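Local coordinates for E3 SUMO-protein ligase SIZ2 (Saccharomyces cerevisiae, PDB 6U75) that acts as an E3 ligase that promotes attachment of SUMO to target proteins, here represented by its PINIT and SP-RING zinc-finger region, at residues F3-P6 / F7-P10; Y64-V67 / G68-A71; E143-L146 / G147-L150; P103-L106 / T107-L110. All blocks are in the same frame, centred on the assembly; numbering follows the deposited sequence.

Interaction 1: residues F3-P6 / F7-P10; sequences FTSP and FYKP
Phe-3, Ser-5, Tyr-8 and Pro-10 meet in the N-terminal turn of the PINIT domain, where the chain doubles back on itself and enters strand 8-10. At the bend, the N-H of Phe-7 donates to OG of Ser-5, with Phe-7 N and Ser-5 OG 3.2 Å apart and the bond nearly straight at 165°. A serine oxygen accepting from the backbone N-H two residues on makes this an ST turn. The same hydroxyl oxygen sits at the edge of the Phe-7 ring, Ser-5 OG lying 3.4 Å from Phe-7 CD2. CB of Ser-5 rests over one face of the Tyr-8 ring in a CH-pi contact, 3.9 Å from its centroid. Tyr-8 reaches it because CG stands between the backbone N and the carbonyl carbon (chi1 47°), which stands the ring up against the returning chain. Strand 8-10 pairs antiparallel with strand 130-139, through backbone bonds such as that of Lys-9 with Glu-138. Beside Tyr-8, Phe-3 CD1 comes to the Tyr-8 ring edge, 4.0 Å from Tyr-8 CD1, while Phe-55 makes edge-to-face contact with Tyr-8. An alanine in place of Tyr-8 would be likely to leave Ser-5 CB without its ring face and Phe-3 freer to shift. At the far end CB of Pro-10 covers a face of the Phe-3 ring, 4.2 Å from the centroid, and its CD lies 3.6 Å from Phe-3 CD1. Lys-9, bent at chi2, brings its CE to 3.4 Å from Ser-5 O.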
loop_
_atom_site.group_PDB
_atom_site.type_symbol
_atom_site.label_atom_id
_atom_site.label_comp_id
_atom_site.label_asym_id
_atom_site.label_seq_id
_atom_site.Cartn_x
_atom_site.Cartn_y
_atom_site.Cartn_z
ATOM N N PHE A 3 -3.868 9.672 -2.933
ATOM C CA PHE A 3 -4.486 9.243 -1.682
ATOM C C PHE A 3 -5.506 8.122 -1.871
ATOM O O PHE A 3 -6.512 8.067 -1.159
ATOM C CB PHE A 3 -5.137 10.448 -1.004
ATOM C CG PHE A 3 -4.167 11.538 -0.651
ATOM C CD1 PHE A 3 -3.505 11.525 0.565
ATOM C CD2 PHE A 3 -3.913 12.574 -1.536
ATOM C CE1 PHE A 3 -2.611 12.527 0.894
ATOM C CE2 PHE A 3 -3.021 13.577 -1.212
ATOM C CZ PHE A 3 -2.369 13.554 0.004
ATOM N N THR A 4 -5.268 7.220 -2.820
ATOM C CA THR A 4 -6.042 5.990 -2.930
ATOM C C THR A 4 -5.543 4.908 -1.984
ATOM O O THR A 4 -6.095 3.803 -1.983
ATOM C CB THR A 4 -6.000 5.471 -4.370
ATOM O OG1 THR A 4 -4.651 5.508 -4.853
ATOM C CG2 THR A 4 -6.889 6.316 -5.273
ATOM N N SER A 5 -4.520 5.202 -1.183
ATOM C CA SER A 5 -3.940 4.231 -0.267
ATOM C C SER A 5 -4.711 4.215 1.051
ATOM O O SER A 5 -5.133 5.270 1.535
ATOM C CB SER A 5 -2.477 4.560 0.009
ATOM O OG SER A 5 -1.973 3.775 1.075
ATOM N N PRO A 6 -4.912 3.040 1.655
ATOM C CA PRO A 6 -5.584 2.990 2.958
ATOM C C PRO A 6 -4.668 3.283 4.133
ATOM O O PRO A 6 -5.160 3.393 5.264
ATOM C CB PRO A 6 -6.102 1.549 3.018
ATOM C CG PRO A 6 -5.092 0.775 2.246
ATOM C CD PRO A 6 -4.606 1.690 1.145
ATOM N N PHE A 7 -3.361 3.413 3.908
ATOM C CA PHE A 7 -2.423 3.604 5.006
ATOM C C PHE A 7 -2.335 5.051 5.464
ATOM O O PHE A 7 -1.878 5.303 6.583
ATOM C CB PHE A 7 -1.030 3.119 4.598
ATOM C CG PHE A 7 -0.974 1.659 4.255
ATOM C CD1 PHE A 7 -1.093 0.696 5.244
ATOM C CD2 PHE A 7 -0.792 1.248 2.946
ATOM C CE1 PHE A 7 -1.039 -0.648 4.931
ATOM C CE2 PHE A 7 -0.737 -0.095 2.627
ATOM C CZ PHE A 7 -0.861 -1.044 3.621
ATOM N N TYR A 8 -2.750 6.003 4.632
ATOM C CA TYR A 8 -2.701 7.411 4.992
ATOM C C TYR A 8 -3.860 8.130 4.322
ATOM O O TYR A 8 -4.241 7.796 3.197
ATOM C CB TYR A 8 -1.368 8.048 4.581
ATOM C CG TYR A 8 -0.944 7.716 3.170
ATOM C CD1 TYR A 8 -1.478 8.394 2.084
ATOM C CD2 TYR A 8 -0.004 6.723 2.923
ATOM C CE1 TYR A 8 -1.092 8.091 0.792
ATOM C CE2 TYR A 8 0.390 6.414 1.638
ATOM C CZ TYR A 8 -0.156 7.101 0.576
ATOM O OH TYR A 8 0.230 6.793 -0.707
ATOM N N LYS A 9 -4.422 9.114 5.025
ATOM C CA LYS A 9 -5.510 9.922 4.490
ATOM C C LYS A 9 -5.284 11.389 4.829
ATOM O O LYS A 9 -4.821 11.707 5.934
ATOM C CB LYS A 9 -6.872 9.465 5.031
ATOM C CG LYS A 9 -7.391 8.192 4.374
ATOM C CD LYS A 9 -7.844 8.446 2.939
ATOM C CE LYS A 9 -7.838 7.171 2.113
ATOM N NZ LYS A 9 -8.725 6.120 2.684
ATOM N N PRO A 10 -5.611 12.301 3.913
ATOM C CA PRO A 10 -5.250 13.707 4.115
ATOM C C PRO A 10 -6.127 14.394 5.149
ATOM O O PRO A 10 -7.328 14.131 5.255
ATOM C CB PRO A 10 -5.452 14.320 2.725
ATOM C CG PRO A 10 -6.528 13.495 2.117
ATOM C CD PRO A 10 -6.358 12.098 2.658
#

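Interaction 2: residues Y64-V67 / G68-A71; sequences YETV and GHEA
Glu-65 and Glu-70 face each other across a surface turn of the PINIT domain, in the long loop between strands 50-58 and 79-82. Their side chains cross at about a right angle, and the carboxylate planes are turned 79° apart. The nearest oxygens, Glu-65 OE2 and Glu-70 OE2, are 3.4 Å apart: two like charges close together, an arrangement probably eased by the company Glu-65 keeps. Its OE1 is hydrogen-bonded to Ser-59 OG and its OE2 to Ser-131 OG, which ties the loop to strand 130-139. Glu-70 arrives from the other limb. A bend at chi2 (91°) folds its carboxylate back over the turn, toward the carbonyls of Thr-66 and Val-67, but those oxygens are all acceptors and no bond is made with them. Underneath runs a beta turn with Val-67 and Gly-68 at its corners, close to type I, which brings Thr-66 CA to within 5.6 Å of His-69 CA. Thr-66 and His-69 cross obliquely there, in a fit too close in the model to be trusted. Val-67 turns its side chain onto Phe-135, and over the turn Glu-70 CD ends 3.4 Å from Val-67 O.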
loop_
_atom_site.group_PDB
_atom_site.type_symbol
_atom_site.label_atom_id
_atom_site.label_comp_id
_atom_site.label_asym_id
_atom_site.label_seq_id
_atom_site.Cartn_x
_atom_site.Cartn_y
_atom_site.Cartn_z
ATOM N N TYR A 64 -5.154 20.288 -16.934
ATOM C CA TYR A 64 -5.337 20.615 -15.527
ATOM C C TYR A 64 -5.126 19.375 -14.666
ATOM O O TYR A 64 -5.521 18.267 -15.038
ATOM C CB TYR A 64 -6.737 21.187 -15.304
ATOM C CG TYR A 64 -7.044 21.554 -13.872
ATOM C CD1 TYR A 64 -6.668 22.786 -13.353
ATOM C CD2 TYR A 64 -7.721 20.676 -13.040
ATOM C CE1 TYR A 64 -6.947 23.126 -12.046
ATOM C CE2 TYR A 64 -8.007 21.007 -11.731
ATOM C CZ TYR A 64 -7.618 22.233 -11.240
ATOM O OH TYR A 64 -7.902 22.564 -9.934
ATOM N N GLU A 65 -4.493 19.568 -13.510
ATOM C CA GLU A 65 -4.235 18.480 -12.579
ATOM C C GLU A 65 -4.528 18.949 -11.162
ATOM O O GLU A 65 -4.348 20.125 -10.831
ATOM C CB GLU A 65 -2.786 17.976 -12.672
ATOM C CG GLU A 65 -1.735 18.975 -12.199
ATOM C CD GLU A 65 -0.346 18.366 -12.120
ATOM O OE1 GLU A 65 0.341 18.307 -13.160
ATOM O OE2 GLU A 65 0.052 17.935 -11.016
ATOM N N THR A 66 -4.971 18.015 -10.328
ATOM C CA THR A 66 -5.281 18.305 -8.937
ATOM C C THR A 66 -4.064 18.047 -8.050
ATOM O O THR A 66 -3.054 17.481 -8.474
ATOM C CB THR A 66 -6.475 17.472 -8.473
ATOM O OG1 THR A 66 -6.402 16.163 -9.051
ATOM C CG2 THR A 66 -7.781 18.135 -8.885
ATOM N N VAL A 67 -4.177 18.473 -6.789
ATOM C CA VAL A 67 -3.023 18.469 -5.895
ATOM C C VAL A 67 -2.635 17.053 -5.484
ATOM O O VAL A 67 -1.458 16.782 -5.220
ATOM C CB VAL A 67 -3.304 19.347 -4.659
ATOM C CG1 VAL A 67 -3.383 20.812 -5.058
ATOM C CG2 VAL A 67 -4.589 18.910 -3.961
ATOM N N GLY A 68 -3.596 16.135 -5.424
ATOM C CA GLY A 68 -3.328 14.815 -4.885
ATOM C C GLY A 68 -3.559 13.674 -5.854
ATOM O O GLY A 68 -3.008 12.585 -5.671
ATOM N N HIS A 69 -4.350 13.910 -6.902
ATOM C CA HIS A 69 -4.756 12.833 -7.800
ATOM C C HIS A 69 -3.580 12.087 -8.424
ATOM O O HIS A 69 -3.787 11.006 -8.986
ATOM C CB HIS A 69 -5.650 13.390 -8.908
ATOM C CG HIS A 69 -6.101 12.359 -9.896
ATOM N ND1 HIS A 69 -6.448 11.078 -9.524
ATOM C CD2 HIS A 69 -6.256 12.417 -11.239
ATOM C CE1 HIS A 69 -6.800 10.392 -10.596
ATOM N NE2 HIS A 69 -6.693 11.180 -11.651
ATOM N N GLU A 70 -2.363 12.617 -8.335
ATOM C CA GLU A 70 -1.226 11.976 -8.984
ATOM C C GLU A 70 -0.797 10.736 -8.208
ATOM O O GLU A 70 -0.702 10.755 -6.978
ATOM C CB GLU A 70 -0.046 12.945 -9.092
ATOM C CG GLU A 70 -0.420 14.400 -9.345
ATOM C CD GLU A 70 -0.609 15.185 -8.059
ATOM O OE1 GLU A 70 -1.075 14.593 -7.062
ATOM O OE2 GLU A 70 -0.283 16.390 -8.042
ATOM N N ALA A 71 -0.539 9.652 -8.936
ATOM C CA ALA A 71 0.051 8.470 -8.321
ATOM C C ALA A 71 1.456 8.795 -7.830
ATOM O O ALA A 71 2.187 9.568 -8.455
ATOM C CB ALA A 71 0.090 7.313 -9.318
#

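Interaction 3: residues E143-L146 / G147-L150; sequences EALL and GKIL
The peptide groups of Glu-143 to Leu-146 are the flat groups of this contact, spanning with their partners two successive helical turns, each carbonyl taking the N-H four residues on, from Gly-147 to Leu-150. All four bonds, Gly-147 to Glu-143, Lys-148 to Ala-144, Ile-149 to Leu-145 and Leu-150 to Leu-146, measure 2.9 Å from N to O. Side chains gather round the same oxygens: Ile-149 CG1 comes to 3.3 Å from Leu-145 O, and Lys-148 CB to 3.4 Å from the same atom before its chain, bent at chi3, leads away. This alpha-helix, 142-150, follows strand 130-139 and packs against the SP-RING zinc finger. Leu-145 and Ile-149, one turn apart, both rest on Leu-215 of helix 211-218 and on Phe-235, while Leu-146 meets Ala-211 and Tyr-196. With CG of Leu-146 swung away from its own N (chi1 -179°), the branch comes beside Leu-150, whose side chain crosses it obliquely, CD1 reaching 4.2 Å from Leu-146 CG. Replacing Leu-150 by an alanine would probably leave Leu-146 CG without the CD1 methyl beside it and that flank of Leu-146 less covered. Ile-149 has its side chain about 14 Å from the bound zinc ion.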
loop_
_atom_site.group_PDB
_atom_site.type_symbol
_atom_site.label_atom_id
_atom_site.label_comp_id
_atom_site.label_asym_id
_atom_site.label_seq_id
_atom_site.Cartn_x
_atom_site.Cartn_y
_atom_site.Cartn_z
ATOM N N GLU A 143 -2.338 -3.502 11.170
ATOM C CA GLU A 143 -3.190 -4.201 12.129
ATOM C C GLU A 143 -4.585 -3.588 12.186
ATOM O O GLU A 143 -5.588 -4.313 12.214
ATOM C CB GLU A 143 -2.540 -4.188 13.512
ATOM C CG GLU A 143 -1.260 -5.005 13.605
ATOM C CD GLU A 143 -0.574 -4.861 14.951
ATOM O OE1 GLU A 143 -0.468 -3.718 15.447
ATOM O OE2 GLU A 143 -0.145 -5.889 15.519
ATOM N N ALA A 144 -4.673 -2.256 12.206
ATOM C CA ALA A 144 -5.979 -1.605 12.182
ATOM C C ALA A 144 -6.729 -1.925 10.894
ATOM O O ALA A 144 -7.944 -2.166 10.912
ATOM C CB ALA A 144 -5.809 -0.096 12.343
ATOM N N LEU A 145 -6.022 -1.924 9.763
ATOM C CA LEU A 145 -6.661 -2.267 8.497
ATOM C C LEU A 145 -7.134 -3.715 8.499
ATOM O O LEU A 145 -8.188 -4.035 7.936
ATOM C CB LEU A 145 -5.690 -2.009 7.346
ATOM C CG LEU A 145 -5.198 -0.564 7.216
ATOM C CD1 LEU A 145 -4.130 -0.457 6.142
ATOM C CD2 LEU A 145 -6.352 0.383 6.912
ATOM N N LEU A 146 -6.368 -4.608 9.130
ATOM C CA LEU A 146 -6.828 -5.982 9.298
ATOM C C LEU A 146 -8.105 -6.023 10.122
ATOM O O LEU A 146 -9.020 -6.797 9.827
ATOM C CB LEU A 146 -5.744 -6.827 9.964
ATOM C CG LEU A 146 -6.113 -8.297 10.176
ATOM C CD1 LEU A 146 -6.056 -9.053 8.859
ATOM C CD2 LEU A 146 -5.213 -8.939 11.212
ATOM N N GLY A 147 -8.171 -5.214 11.178
ATOM C CA GLY A 147 -9.399 -5.133 11.950
ATOM C C GLY A 147 -10.575 -4.696 11.099
ATOM O O GLY A 147 -11.677 -5.238 11.213
ATOM N N LYS A 148 -10.353 -3.708 10.231
ATOM C CA LYS A 148 -11.401 -3.292 9.302
ATOM C C LYS A 148 -11.832 -4.452 8.413
ATOM O O LYS A 148 -13.029 -4.687 8.212
ATOM C CB LYS A 148 -10.920 -2.120 8.446
ATOM C CG LYS A 148 -10.874 -0.787 9.175
ATOM C CD LYS A 148 -10.555 0.367 8.232
ATOM C CE LYS A 148 -11.673 0.605 7.224
ATOM N NZ LYS A 148 -11.464 1.851 6.433
ATOM N N ILE A 149 -10.862 -5.189 7.868
ATOM C CA ILE A 149 -11.180 -6.302 6.975
ATOM C C ILE A 149 -11.992 -7.363 7.708
ATOM O O ILE A 149 -12.950 -7.924 7.161
ATOM C CB ILE A 149 -9.889 -6.897 6.381
ATOM C CG1 ILE A 149 -9.239 -5.899 5.419
ATOM C CG2 ILE A 149 -10.188 -8.221 5.683
ATOM C CD1 ILE A 149 -7.857 -6.307 4.952
ATOM N N LEU A 150 -11.623 -7.657 8.955
ATOM C CA LEU A 150 -12.312 -8.697 9.709
ATOM C C LEU A 150 -13.765 -8.323 9.966
ATOM O O LEU A 150 -14.647 -9.190 9.964
ATOM C CB LEU A 150 -11.584 -8.950 11.030
ATOM C CG LEU A 150 -10.192 -9.573 10.904
ATOM C CD1 LEU A 150 -9.492 -9.610 12.252
ATOM C CD2 LEU A 150 -10.286 -10.966 10.311
#

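Interaction 4: residues P103-L106 / T107-L110; sequences PANL and TPYL
Asn-105 OD1 is gripped twice by Thr-107. The hydroxyl of Thr-107 donates to it over 2.6 Å from OG1 to Asn-105 OD1, arriving in the carbonyl plane of the amide. The backbone N-H of Thr-107 donates to the same oxygen, with Thr-107 N and Asn-105 OD1 3.2 Å apart. That bond is nearly straight at the hydrogen (161°), yet its donor stands above the carbonyl plane, 62° out of it. Two donors from such different directions should hold the amide against rotation. Asn-105 presents its oxygen there because CG is anti to the backbone N (chi1 -178°), which carries the amide forward along the chain. Thr-107 OG1 has a second role, accepting from the N-H of Leu-52, so the loop is fastened to strand 50-58. A weak bond follows, Tyr-109 N to Leu-106 O at 3.3 Å, bent at the hydrogen.

Packing surrounds these bonds. The amide nitrogen of Asn-105 lies against the proline ring, ND2 being 3.7 Å from Pro-108 CD, and Pro-108 CG in turn sits over one face of the Tyr-109 ring, toward its rim. Tyr-109 CE2 comes obliquely to within 4.0 Å of Asn-105 O. Leu-106 turns its side chain from the bend into the domain, onto Phe-82 and Leu-87. Leu-110 also touches Phe-82. The side-chain oxygen of Asn-105 taking the N-H two residues on defines an Asx turn, followed here by a type I beta turn over Leu-106 to Tyr-109, where strand 104-105 of the PINIT domain ends.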
loop_
_atom_site.group_PDB
_atom_site.type_symbol
_atom_site.label_atom_id
_atom_site.label_comp_id
_atom_site.label_asym_id
_atom_site.label_seq_id
_atom_site.Cartn_x
_atom_site.Cartn_y
_atom_site.Cartn_z
ATOM N N PRO A 103 5.336 7.837 0.341
ATOM C CA PRO A 103 5.690 9.193 0.765
ATOM C C PRO A 103 6.854 9.174 1.747
ATOM O O PRO A 103 7.240 8.136 2.285
ATOM C CB PRO A 103 4.406 9.704 1.428
ATOM C CG PRO A 103 3.725 8.472 1.914
ATOM C CD PRO A 103 4.059 7.389 0.925
ATOM N N ALA A 104 7.415 10.358 1.971
ATOM C CA ALA A 104 8.510 10.552 2.912
ATOM C C ALA A 104 7.978 11.231 4.166
ATOM O O ALA A 104 7.225 12.206 4.077
ATOM C CB ALA A 104 9.628 11.388 2.289
ATOM N N ASN A 105 8.372 10.717 5.328
ATOM C CA ASN A 105 7.913 11.239 6.610
ATOM C C ASN A 105 8.862 12.341 7.063
ATOM O O ASN A 105 10.019 12.075 7.402
ATOM C CB ASN A 105 7.836 10.121 7.648
ATOM C CG ASN A 105 7.318 10.604 8.989
ATOM O OD1 ASN A 105 6.604 11.603 9.069
ATOM N ND2 ASN A 105 7.677 9.894 10.051
ATOM N N LEU A 106 8.373 13.579 7.073
ATOM C CA LEU A 106 9.147 14.730 7.514
ATOM C C LEU A 106 8.904 15.085 8.976
ATOM O O LEU A 106 9.528 16.023 9.483
ATOM C CB LEU A 106 8.818 15.948 6.643
ATOM C CG LEU A 106 8.879 15.758 5.126
ATOM C CD1 LEU A 106 8.359 17.001 4.424
ATOM C CD2 LEU A 106 10.294 15.436 4.668
ATOM N N THR A 107 8.025 14.356 9.663
ATOM C CA THR A 107 7.601 14.766 11.001
ATOM C C THR A 107 8.757 14.896 11.983
ATOM O O THR A 107 8.866 15.948 12.637
ATOM C CB THR A 107 6.552 13.781 11.526
ATOM O OG1 THR A 107 5.563 13.543 10.517
ATOM C CG2 THR A 107 5.873 14.338 12.771
ATOM N N PRO A 108 9.637 13.901 12.149
ATOM C CA PRO A 108 10.637 13.990 13.227
ATOM C C PRO A 108 11.710 15.039 12.994
ATOM O O PRO A 108 12.356 15.459 13.963
ATOM C CB PRO A 108 11.239 12.579 13.263
ATOM C CG PRO A 108 11.058 12.064 11.885
ATOM C CD PRO A 108 9.770 12.652 11.378
ATOM N N TYR A 109 11.923 15.479 11.755
ATOM C CA TYR A 109 12.984 16.423 11.435
ATOM C C TYR A 109 12.464 17.844 11.247
ATOM O O TYR A 109 13.177 18.693 10.704
ATOM C CB TYR A 109 13.728 15.955 10.184
ATOM C CG TYR A 109 13.973 14.463 10.168
ATOM C CD1 TYR A 109 14.844 13.872 11.074
ATOM C CD2 TYR A 109 13.329 13.643 9.252
ATOM C CE1 TYR A 109 15.067 12.507 11.068
ATOM C CE2 TYR A 109 13.546 12.278 9.237
ATOM C CZ TYR A 109 14.414 11.716 10.147
ATOM O OH TYR A 109 14.633 10.358 10.134
ATOM N N LEU A 110 11.241 18.120 11.692
ATOM C CA LEU A 110 10.663 19.449 11.566
ATOM C C LEU A 110 11.256 20.400 12.599
ATOM O O LEU A 110 11.589 20.007 13.720
ATOM C CB LEU A 110 9.144 19.393 11.744
ATOM C CG LEU A 110 8.279 19.626 10.503
ATOM C CD1 LEU A 110 6.810 19.486 10.865
ATOM C CD2 LEU A 110 8.550 20.992 9.890
#

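The four contacts lie in series along the chain, each closing a local turn before the next opens, so none nest or cross. Interaction 1 comes first, reversing the N terminus into strand 8-10. Interaction 2 turns the loop after strand 50-58 and touches interaction 1, Gly-68 packing on Phe-3. Interaction 4 follows at the end of strand 104-105; Pro-103 meets Tyr-8, and interactions 1 and 4 reach the same antiparallel sheet. Interaction 3 comes last, on helix 142-150, where Leu-145 packs against Phe-7 and joins the PINIT turn to the zinc-finger side. Interaction 1 thus touches all three others, while interactions 2 and 3 lie about 28 Å apart between centres.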